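Local atomic coordinates of xylosidase (Xanthomonas axonopodis pv. citri, PDB entry 6XN2), a protein that probably hydrolyses xylan-derived oligosaccharides such as xylotriose, as a family 43 glycoside hydrolase with a five-bladed beta-propeller fold. Residues I169-D177 / E257-Y268; D178-G186 / R218-L229. One frame throughout, in Å; residues are numbered along the deposited sequence.

Contact 1 (I169-D177 / E257-Y268). With XYP (beta-D-xylopyranose), chain E.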
loop_
_atom_site.group_PDB
_atom_site.type_symbol
_atom_site.label_atom_id
_atom_site.label_comp_id
_atom_site.label_asym_id
_atom_site.label_seq_id
_atom_site.Cartn_x
_atom_site.Cartn_y
_atom_site.Cartn_z
ATOM N N ILE A 169 3.822 -6.038 -7.458
ATOM C CA ILE A 169 4.250 -5.278 -6.298
ATOM C C ILE A 169 3.237 -5.015 -5.206
ATOM O O ILE A 169 2.239 -5.657 -5.146
ATOM C CB ILE A 169 4.676 -3.879 -6.790
ATOM C CG1 ILE A 169 3.567 -3.237 -7.589
ATOM C CG2 ILE A 169 5.833 -3.926 -7.722
ATOM C CD1 ILE A 169 3.829 -1.804 -7.962
ATOM N N ASP A 170 3.605 -4.123 -4.282
ATOM C CA ASP A 170 2.680 -3.567 -3.293
ATOM C C ASP A 170 1.989 -4.580 -2.377
ATOM O O ASP A 170 0.754 -4.624 -2.314
ATOM C CB ASP A 170 1.626 -2.726 -4.018
ATOM C CG ASP A 170 2.214 -1.469 -4.617
ATOM O OD1 ASP A 170 3.452 -1.287 -4.492
ATOM O OD2 ASP A 170 1.453 -0.662 -5.200
ATOM N N PRO A 171 2.750 -5.345 -1.633
ATOM C CA PRO A 171 2.078 -6.286 -0.753
ATOM C C PRO A 171 1.379 -5.644 0.411
ATOM O O PRO A 171 1.790 -4.633 0.881
ATOM C CB PRO A 171 3.225 -7.090 -0.187
ATOM C CG PRO A 171 4.358 -6.166 -0.205
ATOM C CD PRO A 171 4.188 -5.359 -1.440
ATOM N N ALA A 172 0.277 -6.236 0.807
ATOM C CA ALA A 172 -0.401 -5.843 2.040
ATOM C C ALA A 172 -0.818 -7.107 2.771
ATOM O O ALA A 172 -1.494 -7.963 2.196
ATOM C CB ALA A 172 -1.612 -4.963 1.750
ATOM N N VAL A 173 -0.412 -7.237 4.028
ATOM C CA VAL A 173 -0.740 -8.443 4.781
ATOM C C VAL A 173 -1.766 -8.150 5.868
ATOM O O VAL A 173 -1.497 -7.399 6.812
ATOM C CB VAL A 173 0.498 -9.078 5.413
ATOM C CG1 VAL A 173 0.094 -10.259 6.273
ATOM C CG2 VAL A 173 1.461 -9.512 4.328
ATOM N N LEU A 174 -2.949 -8.735 5.717
ATOM C CA LEU A 174 -4.027 -8.539 6.675
ATOM C C LEU A 174 -3.983 -9.582 7.785
ATOM O O LEU A 174 -4.055 -10.786 7.524
ATOM C CB LEU A 174 -5.381 -8.589 5.967
ATOM C CG LEU A 174 -6.595 -8.758 6.887
ATOM C CD1 LEU A 174 -6.789 -7.522 7.755
ATOM C CD2 LEU A 174 -7.852 -9.088 6.100
ATOM N N ALA A 175 -3.907 -9.092 9.009
ATOM C CA ALA A 175 -4.011 -9.957 10.190
ATOM C C ALA A 175 -5.501 -10.034 10.491
ATOM O O ALA A 175 -5.999 -9.158 11.149
ATOM C CB ALA A 175 -3.243 -9.379 11.339
ATOM N N ASP A 176 -6.160 -11.102 10.048
ATOM C CA ASP A 176 -7.602 -11.260 10.230
ATOM C C ASP A 176 -7.901 -11.496 11.704
ATOM O O ASP A 176 -7.060 -12.018 12.429
ATOM C CB ASP A 176 -8.128 -12.414 9.370
ATOM C CG ASP A 176 -9.645 -12.400 9.223
ATOM O OD1 ASP A 176 -10.357 -12.385 10.255
ATOM O OD2 ASP A 176 -10.127 -12.403 8.069
ATOM N N ASP A 177 -9.074 -11.117 12.148
ATOM C CA ASP A 177 -9.490 -11.301 13.520
ATOM C C ASP A 177 -9.555 -12.758 13.902
ATOM O O ASP A 177 -9.436 -13.068 15.045
ATOM C CB ASP A 177 -10.857 -10.705 13.739
ATOM C CG ASP A 177 -10.824 -9.227 13.926
ATOM O OD1 ASP A 177 -9.782 -8.696 14.276
ATOM O OD2 ASP A 177 -11.856 -8.598 13.729
ATOM N N GLU A 257 -3.053 0.090 -8.164
ATOM C CA GLU A 257 -1.992 -0.414 -7.312
ATOM C C GLU A 257 -2.276 -0.234 -5.817
ATOM O O GLU A 257 -3.296 0.235 -5.448
ATOM C CB GLU A 257 -0.643 0.219 -7.648
ATOM C CG GLU A 257 -0.455 1.654 -7.238
ATOM C CD GLU A 257 0.668 2.366 -7.981
ATOM O OE1 GLU A 257 1.452 1.738 -8.649
ATOM O OE2 GLU A 257 0.794 3.575 -7.861
ATOM N N GLY A 258 -1.365 -0.725 -4.998
ATOM C CA GLY A 258 -1.395 -0.531 -3.554
ATOM C C GLY A 258 -2.638 -0.931 -2.775
ATOM O O GLY A 258 -3.209 -0.092 -2.064
ATOM N N PRO A 259 -3.036 -2.189 -2.827
ATOM C CA PRO A 259 -4.202 -2.604 -2.077
ATOM C C PRO A 259 -3.983 -2.586 -0.582
ATOM O O PRO A 259 -2.920 -2.711 -0.127
ATOM C CB PRO A 259 -4.411 -4.039 -2.522
ATOM C CG PRO A 259 -3.107 -4.499 -2.933
ATOM C CD PRO A 259 -2.359 -3.322 -3.444
ATOM N N TRP A 260 -5.041 -2.385 0.155
ATOM C CA TRP A 260 -4.989 -2.445 1.611
ATOM C C TRP A 260 -6.331 -2.950 2.071
ATOM O O TRP A 260 -7.355 -2.585 1.497
ATOM C CB TRP A 260 -4.679 -1.074 2.226
ATOM C CG TRP A 260 -4.599 -1.080 3.744
ATOM C CD1 TRP A 260 -5.636 -0.892 4.621
ATOM C CD2 TRP A 260 -3.425 -1.286 4.550
ATOM N NE1 TRP A 260 -5.177 -0.967 5.916
ATOM C CE2 TRP A 260 -3.827 -1.209 5.903
ATOM C CE3 TRP A 260 -2.073 -1.517 4.263
ATOM C CZ2 TRP A 260 -2.927 -1.358 6.963
ATOM C CZ3 TRP A 260 -1.183 -1.672 5.312
ATOM C CH2 TRP A 260 -1.612 -1.587 6.649
ATOM N N VAL A 261 -6.335 -3.805 3.090
ATOM C CA VAL A 261 -7.595 -4.306 3.621
ATOM C C VAL A 261 -7.634 -4.115 5.128
ATOM O O VAL A 261 -6.670 -4.418 5.826
ATOM C CB VAL A 261 -7.824 -5.798 3.273
ATOM C CG1 VAL A 261 -9.128 -6.308 3.887
ATOM C CG2 VAL A 261 -7.860 -5.991 1.759
ATOM N N HIS A 262 -8.742 -3.585 5.629
ATOM C CA HIS A 262 -8.940 -3.536 7.068
ATOM C C HIS A 262 -10.340 -4.041 7.423
ATOM O O HIS A 262 -11.256 -4.046 6.586
ATOM C CB HIS A 262 -8.691 -2.117 7.615
ATOM C CG HIS A 262 -9.799 -1.144 7.349
ATOM N ND1 HIS A 262 -9.850 -0.358 6.217
ATOM C CD2 HIS A 262 -10.882 -0.808 8.090
ATOM C CE1 HIS A 262 -10.927 0.408 6.265
ATOM N NE2 HIS A 262 -11.572 0.152 7.388
ATOM N N GLN A 263 -10.498 -4.466 8.659
ATOM C CA GLN A 263 -11.751 -4.955 9.142
ATOM C C GLN A 263 -12.431 -3.945 10.039
ATOM O O GLN A 263 -11.828 -3.368 10.873
ATOM C CB GLN A 263 -11.565 -6.250 9.926
ATOM C CG GLN A 263 -11.306 -7.468 9.092
ATOM C CD GLN A 263 -11.221 -8.729 9.907
ATOM O OE1 GLN A 263 -10.238 -9.007 10.486
ATOM N NE2 GLN A 263 -12.279 -9.480 9.931
ATOM N N HIS A 264 -13.721 -3.792 9.850
ATOM C CA HIS A 264 -14.501 -2.907 10.643
ATOM C C HIS A 264 -15.939 -3.289 10.531
ATOM O O HIS A 264 -16.408 -3.568 9.462
ATOM C CB HIS A 264 -14.331 -1.487 10.163
ATOM C CG HIS A 264 -15.253 -0.531 10.818
ATOM N ND1 HIS A 264 -15.076 -0.112 12.107
ATOM C CD2 HIS A 264 -16.390 0.037 10.387
ATOM C CE1 HIS A 264 -16.043 0.710 12.429
ATOM N NE2 HIS A 264 -16.855 0.815 11.404
ATOM N N ALA A 265 -16.623 -3.337 11.661
ATOM C CA ALA A 265 -18.025 -3.637 11.711
ATOM C C ALA A 265 -18.462 -4.871 10.965
ATOM O O ALA A 265 -19.476 -4.865 10.329
ATOM C CB ALA A 265 -18.826 -2.442 11.254
ATOM N N GLY A 266 -17.698 -5.932 11.062
ATOM C CA GLY A 266 -18.051 -7.170 10.430
ATOM C C GLY A 266 -17.921 -7.230 8.941
ATOM O O GLY A 266 -18.446 -8.104 8.341
ATOM N N ARG A 267 -17.236 -6.257 8.377
ATOM C CA ARG A 267 -17.041 -6.251 6.921
ATOM C C ARG A 267 -15.568 -6.024 6.627
ATOM O O ARG A 267 -14.851 -5.558 7.491
ATOM C CB ARG A 267 -17.874 -5.137 6.302
ATOM C CG ARG A 267 -19.292 -5.565 5.981
ATOM C CD ARG A 267 -19.632 -5.239 4.551
ATOM N NE ARG A 267 -20.784 -6.052 4.244
ATOM C CZ ARG A 267 -21.196 -6.353 3.030
ATOM N NH1 ARG A 267 -20.564 -5.888 1.966
ATOM N NH2 ARG A 267 -22.265 -7.108 2.882
ATOM N N TYR A 268 -15.159 -6.451 5.448
ATOM C CA TYR A 268 -13.806 -6.208 4.967
ATOM C C TYR A 268 -13.817 -5.002 4.048
ATOM O O TYR A 268 -14.673 -4.898 3.173
ATOM C CB TYR A 268 -13.258 -7.433 4.236
ATOM C CG TYR A 268 -13.078 -8.626 5.147
ATOM C CD1 TYR A 268 -14.115 -9.521 5.363
ATOM C CD2 TYR A 268 -11.870 -8.847 5.802
ATOM C CE1 TYR A 268 -13.956 -10.611 6.212
ATOM C CE2 TYR A 268 -11.698 -9.939 6.645
ATOM C CZ TYR A 268 -12.747 -10.815 6.842
ATOM O OH TYR A 268 -12.576 -11.895 7.683
HETATM O O1 XYP E . 4.138 2.929 -8.542
HETATM C C1 XYP E . 4.493 3.244 -7.215
HETATM C C2 XYP E . 4.451 1.970 -6.397
HETATM C C3 XYP E . 5.186 2.093 -5.101
HETATM C C4 XYP E . 6.553 2.702 -5.326
HETATM C C5 XYP E . 6.399 4.013 -6.040
HETATM O O2 XYP E . 3.126 1.566 -6.080
HETATM O O3 XYP E . 5.282 0.762 -4.688
HETATM O O4 XYP E . 7.168 2.957 -4.103
HETATM O O5 XYP E . 5.769 3.827 -7.275
HETATM O O HOH W 1 -0.314 -2.388 -1.047
HETATM O O HOH W 2 -8.480 -7.328 11.122
#

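Contact 2 (D178-G186 / R218-L229)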
loop_
_atom_site.group_PDB
_atom_site.type_symbol
_atom_site.label_atom_id
_atom_site.label_comp_id
_atom_site.label_asym_id
_atom_site.label_seq_id
_atom_site.Cartn_x
_atom_site.Cartn_y
_atom_site.Cartn_z
ATOM N N ASP A 178 -9.727 -13.606 12.915
ATOM C CA ASP A 178 -9.816 -15.011 13.153
ATOM C C ASP A 178 -8.494 -15.707 13.265
ATOM O O ASP A 178 -8.455 -16.869 13.409
ATOM C CB ASP A 178 -10.706 -15.679 12.133
ATOM C CG ASP A 178 -10.076 -15.799 10.790
ATOM O OD1 ASP A 178 -8.922 -15.479 10.621
ATOM O OD2 ASP A 178 -10.740 -16.243 9.876
ATOM N N GLY A 179 -7.405 -14.989 13.159
ATOM C CA GLY A 179 -6.114 -15.603 13.278
ATOM C C GLY A 179 -5.331 -15.850 12.027
ATOM O O GLY A 179 -4.163 -16.058 12.079
ATOM N N ALA A 180 -5.984 -15.820 10.891
ATOM C CA ALA A 180 -5.290 -16.034 9.654
ATOM C C ALA A 180 -4.655 -14.765 9.134
ATOM O O ALA A 180 -5.001 -13.708 9.551
ATOM C CB ALA A 180 -6.225 -16.592 8.622
ATOM N N HIS A 181 -3.709 -14.920 8.237
ATOM C CA HIS A 181 -3.062 -13.817 7.586
ATOM C C HIS A 181 -3.249 -13.958 6.093
ATOM O O HIS A 181 -3.105 -15.010 5.567
ATOM C CB HIS A 181 -1.590 -13.712 7.915
ATOM C CG HIS A 181 -1.285 -13.140 9.257
ATOM N ND1 HIS A 181 -1.190 -13.909 10.383
ATOM C CD2 HIS A 181 -0.968 -11.891 9.640
ATOM C CE1 HIS A 181 -0.891 -13.152 11.414
ATOM N NE2 HIS A 181 -0.743 -11.924 10.988
ATOM N N TYR A 182 -3.577 -12.871 5.424
ATOM C CA TYR A 182 -3.781 -12.881 3.996
ATOM C C TYR A 182 -2.882 -11.886 3.312
ATOM O O TYR A 182 -2.754 -10.793 3.738
ATOM C CB TYR A 182 -5.222 -12.546 3.631
ATOM C CG TYR A 182 -6.264 -13.501 4.132
ATOM C CD1 TYR A 182 -6.812 -13.356 5.359
ATOM C CD2 TYR A 182 -6.689 -14.529 3.371
ATOM C CE1 TYR A 182 -7.756 -14.226 5.822
ATOM C CE2 TYR A 182 -7.630 -15.398 3.821
ATOM C CZ TYR A 182 -8.154 -15.254 5.053
ATOM O OH TYR A 182 -9.105 -16.115 5.496
ATOM N N LEU A 183 -2.256 -12.302 2.237
ATOM C CA LEU A 183 -1.405 -11.410 1.471
ATOM C C LEU A 183 -2.154 -10.887 0.252
ATOM O O LEU A 183 -2.733 -11.662 -0.512
ATOM C CB LEU A 183 -0.115 -12.120 1.039
ATOM C CG LEU A 183 0.781 -11.331 0.069
ATOM C CD1 LEU A 183 1.375 -10.084 0.725
ATOM C CD2 LEU A 183 1.871 -12.235 -0.496
ATOM N N TYR A 184 -2.166 -9.567 0.100
ATOM C CA TYR A 184 -2.725 -8.916 -1.077
ATOM C C TYR A 184 -1.598 -8.284 -1.855
ATOM O O TYR A 184 -0.683 -7.729 -1.255
ATOM C CB TYR A 184 -3.749 -7.849 -0.688
ATOM C CG TYR A 184 -4.942 -8.388 0.060
ATOM C CD1 TYR A 184 -4.888 -8.595 1.439
ATOM C CD2 TYR A 184 -6.129 -8.683 -0.610
ATOM C CE1 TYR A 184 -5.990 -9.087 2.133
ATOM C CE2 TYR A 184 -7.236 -9.174 0.079
ATOM C CZ TYR A 184 -7.155 -9.375 1.446
ATOM O OH TYR A 184 -8.244 -9.862 2.132
ATOM N N PHE A 185 -1.652 -8.355 -3.178
ATOM C CA PHE A 185 -0.640 -7.674 -3.971
ATOM C C PHE A 185 -1.100 -7.321 -5.380
ATOM O O PHE A 185 -2.142 -7.784 -5.852
ATOM C CB PHE A 185 0.655 -8.515 -4.021
ATOM C CG PHE A 185 0.496 -9.908 -4.602
ATOM C CD1 PHE A 185 0.090 -10.973 -3.805
ATOM C CD2 PHE A 185 0.813 -10.162 -5.932
ATOM C CE1 PHE A 185 -0.030 -12.256 -4.325
ATOM C CE2 PHE A 185 0.699 -11.449 -6.460
ATOM C CZ PHE A 185 0.275 -12.494 -5.658
ATOM N N GLY A 186 -0.313 -6.475 -6.038
ATOM C CA GLY A 186 -0.594 -6.092 -7.403
ATOM C C GLY A 186 -0.452 -4.616 -7.697
ATOM O O GLY A 186 -0.726 -3.754 -6.868
ATOM N N ARG A 218 -4.326 -9.401 -6.195
ATOM C CA ARG A 218 -4.301 -10.802 -5.905
ATOM C C ARG A 218 -4.416 -11.026 -4.401
ATOM O O ARG A 218 -4.048 -10.174 -3.646
ATOM C CB ARG A 218 -3.015 -11.372 -6.399
ATOM C CG ARG A 218 -2.727 -11.051 -7.833
ATOM C CD ARG A 218 -3.799 -11.573 -8.753
ATOM N NE ARG A 218 -3.886 -13.015 -8.738
ATOM C CZ ARG A 218 -4.562 -13.721 -9.614
ATOM N NH1 ARG A 218 -5.210 -13.118 -10.562
ATOM N NH2 ARG A 218 -4.590 -15.016 -9.547
ATOM N N VAL A 219 -4.945 -12.157 -3.989
ATOM C CA VAL A 219 -5.049 -12.459 -2.589
ATOM C C VAL A 219 -4.687 -13.911 -2.344
ATOM O O VAL A 219 -5.027 -14.744 -3.097
ATOM C CB VAL A 219 -6.427 -12.152 -2.022
ATOM C CG1 VAL A 219 -7.498 -12.935 -2.715
ATOM C CG2 VAL A 219 -6.489 -12.355 -0.525
ATOM N N ALA A 220 -3.936 -14.172 -1.299
ATOM C CA ALA A 220 -3.582 -15.516 -0.943
ATOM C C ALA A 220 -3.381 -15.634 0.541
ATOM O O ALA A 220 -2.687 -14.878 1.124
ATOM C CB ALA A 220 -2.339 -15.933 -1.650
ATOM N N ARG A 221 -3.995 -16.633 1.135
ATOM C CA ARG A 221 -3.796 -16.864 2.546
ATOM C C ARG A 221 -2.351 -17.276 2.756
ATOM O O ARG A 221 -1.778 -17.989 1.993
ATOM C CB ARG A 221 -4.738 -17.942 3.103
ATOM C CG ARG A 221 -4.637 -18.115 4.597
ATOM C CD ARG A 221 -5.565 -19.133 5.176
ATOM N NE ARG A 221 -5.226 -20.492 4.816
ATOM C CZ ARG A 221 -4.317 -21.234 5.444
ATOM N NH1 ARG A 221 -3.616 -20.744 6.454
ATOM N NH2 ARG A 221 -4.087 -22.465 5.033
ATOM N N LEU A 222 -1.773 -16.789 3.823
ATOM C CA LEU A 222 -0.439 -17.116 4.134
ATOM C C LEU A 222 -0.355 -18.375 4.972
ATOM O O LEU A 222 -1.181 -18.647 5.766
ATOM C CB LEU A 222 0.202 -15.972 4.917
ATOM C CG LEU A 222 0.582 -14.729 4.135
ATOM C CD1 LEU A 222 0.970 -13.606 5.049
ATOM C CD2 LEU A 222 1.684 -14.996 3.162
ATOM N N HIS A 223 0.736 -19.078 4.781
ATOM C CA HIS A 223 1.015 -20.269 5.596
ATOM C C HIS A 223 1.322 -19.782 7.010
ATOM O O HIS A 223 1.857 -18.709 7.202
ATOM C CB HIS A 223 2.176 -21.037 4.967
ATOM C CG HIS A 223 2.428 -22.394 5.526
ATOM N ND1 HIS A 223 3.158 -22.599 6.661
ATOM C CD2 HIS A 223 2.075 -23.614 5.094
ATOM C CE1 HIS A 223 3.218 -23.877 6.919
ATOM N NE2 HIS A 223 2.584 -24.516 5.972
ATOM N N GLU A 224 1.156 -20.659 7.985
ATOM C CA GLU A 224 1.482 -20.366 9.362
ATOM C C GLU A 224 2.931 -19.956 9.571
ATOM O O GLU A 224 3.245 -19.241 10.455
ATOM C CB GLU A 224 1.123 -21.546 10.266
ATOM C CG GLU A 224 1.973 -22.768 10.011
ATOM C CD GLU A 224 1.491 -24.025 10.717
ATOM O OE1 GLU A 224 0.975 -23.931 11.840
ATOM O OE2 GLU A 224 1.653 -25.107 10.154
ATOM N N ARG A 225 3.871 -20.429 8.754
ATOM C CA ARG A 225 5.296 -20.033 8.809
ATOM C C ARG A 225 5.533 -18.620 8.246
ATOM O O ARG A 225 6.641 -18.194 8.342
ATOM C CB ARG A 225 6.144 -21.063 8.076
ATOM C CG ARG A 225 6.078 -20.936 6.570
ATOM C CD ARG A 225 6.742 -22.114 5.908
ATOM N NE ARG A 225 8.098 -22.311 6.356
ATOM C CZ ARG A 225 9.027 -22.938 5.674
ATOM N NH1 ARG A 225 8.762 -23.403 4.475
ATOM N NH2 ARG A 225 10.226 -23.083 6.181
ATOM N N MET A 226 4.536 -18.013 7.597
ATOM C CA MET A 226 4.503 -16.650 7.124
ATOM C C MET A 226 5.360 -16.270 5.979
ATOM O O MET A 226 5.177 -15.241 5.417
ATOM C CB MET A 226 4.707 -15.658 8.264
ATOM C CG MET A 226 3.712 -15.785 9.374
ATOM S SD MET A 226 2.136 -15.135 8.891
ATOM C CE MET A 226 2.484 -13.406 9.116
ATOM N N ILE A 227 6.289 -17.114 5.623
ATOM C CA ILE A 227 7.191 -16.750 4.532
ATOM C C ILE A 227 6.808 -17.463 3.227
ATOM O O ILE A 227 7.461 -17.286 2.197
ATOM C CB ILE A 227 8.652 -17.066 4.891
ATOM C CG1 ILE A 227 8.842 -18.573 5.061
ATOM C CG2 ILE A 227 9.064 -16.325 6.157
ATOM C CD1 ILE A 227 10.260 -18.952 5.369
ATOM N N ASP A 228 5.704 -18.183 3.277
ATOM C CA ASP A 228 5.187 -18.873 2.079
ATOM C C ASP A 228 3.680 -18.688 2.007
ATOM O O ASP A 228 3.074 -18.532 3.017
ATOM C CB ASP A 228 5.452 -20.372 2.138
ATOM C CG ASP A 228 6.909 -20.733 2.044
ATOM O OD1 ASP A 228 7.577 -20.214 1.201
ATOM O OD2 ASP A 228 7.328 -21.553 2.806
ATOM N N LEU A 229 3.126 -18.727 0.810
ATOM C CA LEU A 229 1.705 -18.685 0.670
ATOM C C LEU A 229 1.164 -20.046 1.022
ATOM O O LEU A 229 1.813 -21.016 0.849
ATOM C CB LEU A 229 1.299 -18.393 -0.761
ATOM C CG LEU A 229 1.956 -17.246 -1.468
ATOM C CD1 LEU A 229 1.305 -17.093 -2.810
ATOM C CD2 LEU A 229 1.786 -16.008 -0.655
HETATM O O HOH W 3 -2.613 -17.643 7.858
#

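Contact 1 (I169-D177 / E257-Y268)
Asp170 and Glu257 meet at a bound xylose. Asp170 spans two neighbouring hydroxyls of the sugar with its two carboxylate oxygens: OD1 accepts from O3 at 2.8 Å, while OD2 accepts from O2. Glu257 reaches the ring from the other segment, OE1 taking the O1 hydroxyl at 2.9 Å. Its CG stands between the backbone N and the carbonyl carbon (chi1 73°), and the chain beyond runs extended to the sugar. Both acids suit a pocket lined for hydroxyls; Asp50 and Ala119 also bind this xylose. The backbone N of Gly258 adds a weak bond to Asp170 OD2.

At the far end, polar groups join the loop after strand 172-175 to Gln263 and Tyr268. Tyr268 OH donates to the syn lone pair of Asp176 OD2 at 2.5 Å, the carboxylate turned 57° from the ring. Gln263 uses OE1 in its carbonyl plane to take the backbone N of Asp177 at 2.9 Å.

Between them, Leu174 CD2 lies 3.8 Å from Val261 CG1 and meets the edge of the Tyr268 ring.

Small Ala172 lets its CB approach Pro259 O, to which a water links Asp170 O.

Strands 172-175 and 257-264 run almost parallel, 6° apart, without direct backbone bonds, consistent with innermost strands of adjacent propeller blades, the sugar pocket at one end; 172-175 pairs instead with 181-185, and 257-264 with 267-273.

Contact 2 (D178-G186 / R218-L229)
With CG wedged between the backbone N and the carbonyl carbon (chi1 59°), the Phe185 ring turns back against the aliphatic part of Arg218, whose CB sits 3.6 Å from its centroid, over one face. Met226 bends at both chi2 and chi3 (-74° and -79°), which carries CE over the centre of the His181 ring, 3.8 Å from the centroid; SD lies above the same face. A flexible thioether suits this place, since it can fold onto a flat ring. Val219 CG2 similarly covers a face of Tyr184, toward the rim.

Between these groups the strands form a regular antiparallel ladder. Leu183 and Ala220 exchange two backbone bonds, as do Phe185 and Arg218, and Leu222 N extends the series to His181 O at 2.8 Å. Methyl branches let Leu222 and Leu229 each reach Leu183 from beyond strand 218-221: Leu229 CD2 meets Leu183 CD2 at 3.8 Å, and Leu222 CD2 meets Leu183 CB. Arg218 NE bonds to Ser233 OG, and Tyr184 OH to Pro288 O.

Strand 181-185 lies between 218-221 and 172-175, antiparallel pairing as expected within a propeller blade; Met226 and His181 also touch Ala123 of strand 121-125, and Phe185 packs on Ile144 of strand 142-149.

Overall arrangement
After a short N-terminal helix the chain lays down two four-stranded antiparallel sheets and then reaches 169-177, the earlier half of contact 1. It turns straight into 178-186, which contact 2 joins to 218-229 after a loop of 31 residues. Only later does the chain return at 257-268 to close contact 1, so contact 2 is nested within that larger loop. The two are coupled through strands 172-175 and 181-185, sheet neighbours, and Val261 packs on Tyr184. Contact 2 is thus probably pairing within one propeller blade, whereas contact 1 probably sets the innermost strands of two adjacent blades side by side, with the sugar at one end.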